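PDB 3CGX: putative nucleotide-diphospho-sugar transferase from Desulfovibrio desulfuricans subsp. desulfuricans, which probably transfers a sugar from a nucleotide-diphosphate donor to a still unidentified acceptor. Local coordinates for residues 17-22 / 31-36. Sequence-based numbering, arbitrary orientation.
Sequences GKVKTR and KAAMLY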
# COMPACT_ATOMS: atom_id res chain seq x y z
N GLY A 17 -6.58 14.51 10.98
CA GLY A 17 -6.03 15.69 10.34
C GLY A 17 -4.71 15.45 9.63
O GLY A 17 -4.24 16.28 8.89
N LYS A 18 -4.10 14.29 9.85
CA LYS A 18 -2.81 13.97 9.23
C LYS A 18 -2.94 12.91 8.15
O LYS A 18 -1.97 12.64 7.44
CB LYS A 18 -1.84 13.49 10.31
CG LYS A 18 -1.52 14.54 11.40
CD LYS A 18 -0.10 14.33 11.94
N VAL A 19 -4.12 12.28 8.05
CA VAL A 19 -4.35 11.27 7.03
C VAL A 19 -5.75 11.48 6.39
O VAL A 19 -6.66 12.00 7.02
CB VAL A 19 -4.26 9.80 7.58
CG1 VAL A 19 -2.83 9.48 8.09
CG2 VAL A 19 -5.38 9.52 8.67
N LYS A 20 -5.86 11.12 5.13
CA LYS A 20 -7.16 11.13 4.43
C LYS A 20 -7.92 12.43 4.62
O LYS A 20 -9.13 12.46 4.90
CB LYS A 20 -8.01 9.92 4.87
CG LYS A 20 -7.38 8.55 4.50
CD LYS A 20 -7.05 8.45 2.97
CE LYS A 20 -6.64 7.10 2.49
NZ LYS A 20 -6.09 7.15 1.09
N THR A 21 -7.21 13.54 4.46
CA THR A 21 -7.85 14.83 4.66
C THR A 21 -8.90 15.19 3.60
O THR A 21 -9.88 15.88 3.88
CB THR A 21 -6.81 15.96 4.79
OG1 THR A 21 -6.00 15.98 3.61
CG2 THR A 21 -5.98 15.75 6.09
N ARG A 22 -8.70 14.73 2.38
CA ARG A 22 -9.70 14.95 1.34
C ARG A 22 -11.05 14.20 1.64
O ARG A 22 -12.15 14.75 1.46
CB ARG A 22 -9.14 14.49 -0.00
CG ARG A 22 -10.16 14.48 -1.07
CD ARG A 22 -10.27 15.76 -1.75
NE ARG A 22 -11.18 15.73 -2.89
CZ ARG A 22 -10.85 15.30 -4.10
NH1 ARG A 22 -9.63 14.83 -4.36
NH2 ARG A 22 -11.76 15.33 -5.06
N LYS A 31 -13.41 10.59 11.52
CA LYS A 31 -13.95 9.41 10.82
C LYS A 31 -13.03 8.96 9.68
O LYS A 31 -12.90 7.75 9.45
CB LYS A 31 -15.36 9.69 10.30
CG LYS A 31 -16.10 8.46 9.74
CD LYS A 31 -17.56 8.69 9.67
CE LYS A 31 -18.16 8.65 11.05
NZ LYS A 31 -19.56 9.00 10.99
N ALA A 32 -12.45 9.93 8.94
CA ALA A 32 -11.55 9.62 7.82
C ALA A 32 -10.34 8.86 8.38
O ALA A 32 -9.91 7.86 7.79
CB ALA A 32 -11.08 10.88 7.08
N ALA A 33 -9.84 9.32 9.52
CA ALA A 33 -8.69 8.66 10.16
C ALA A 33 -9.06 7.27 10.75
O ALA A 33 -8.25 6.33 10.66
CB ALA A 33 -8.03 9.56 11.23
N MSE A 34 -10.28 7.11 11.25
CA MSE A 34 -10.73 5.83 11.80
C MSE A 34 -10.85 4.82 10.67
O MSE A 34 -10.45 3.65 10.80
CB MSE A 34 -12.08 5.98 12.54
CG MSE A 34 -12.61 4.71 13.07
SE MSE A 34 -11.48 4.00 14.54
CE MSE A 34 -10.99 5.71 15.42
N LEU A 35 -11.39 5.28 9.54
CA LEU A 35 -11.50 4.42 8.35
C LEU A 35 -10.13 3.93 7.90
O LEU A 35 -9.93 2.73 7.66
CB LEU A 35 -12.24 5.10 7.21
CG LEU A 35 -13.74 5.22 7.36
CD1 LEU A 35 -14.29 6.36 6.49
CD2 LEU A 35 -14.42 3.80 7.04
N TYR A 36 -9.18 4.86 7.82
CA TYR A 36 -7.82 4.52 7.37
C TYR A 36 -7.17 3.57 8.38
O TYR A 36 -6.51 2.59 8.02
CB TYR A 36 -6.98 5.80 7.08
CG TYR A 36 -5.54 5.43 6.78
CD1 TYR A 36 -5.20 4.76 5.61
CD2 TYR A 36 -4.51 5.73 7.68
CE1 TYR A 36 -3.87 4.36 5.35
CE2 TYR A 36 -3.19 5.36 7.43
CZ TYR A 36 -2.88 4.66 6.27
OH TYR A 36 -1.60 4.25 5.99
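The ring of Y36 is the one flat side chain where the two segments touch, and V19 and K20 both approach it obliquely from one side of its plane, V19 beside CD2 and CE2, K20 beside CD1. V19 CG2 is 4.0 Å from Y36 CD2, and V19 CG1 is 4.2 Å from Y36 CE2. K20 runs past the other flank: its CG lies 3.8 Å from Y36 CB, and CE comes within 4.2 Å of Y36 CD1. A chi1 of 174° swings the Y36 ring away from its own backbone N and over to V19 and K20. Valine suits its place because both methyls touch the ring, and CG2 also rests on A33 CB at 3.7 Å. The small A32 and A33 let the loop backbone come close to the helix; A32 CB sits 3.3 Å from K20 O. Lysine can do two jobs here: its methylene chain, bent at chi2 (-55°), packs on the helix, while NZ is carried onward to a salt bridge with D112 and a hydrogen bond to the V192 carbonyl. Tyrosine likewise combines an apolar ring with a hydroxyl, which is hydrogen-bonded to S111 OG and K12 N. A bound imidazole lies about 3 Å from its side chain, probably from the crystallisation liquor, though such molecules often mark pockets. K20 is also the N-cap residue of helix 21-27, whose L23 and V27 also touch A32. The contact thus fastens the loop after strand 5-11 and the start of helix 21-27 against helix 29-47, whose L35 packs on helix 214-221.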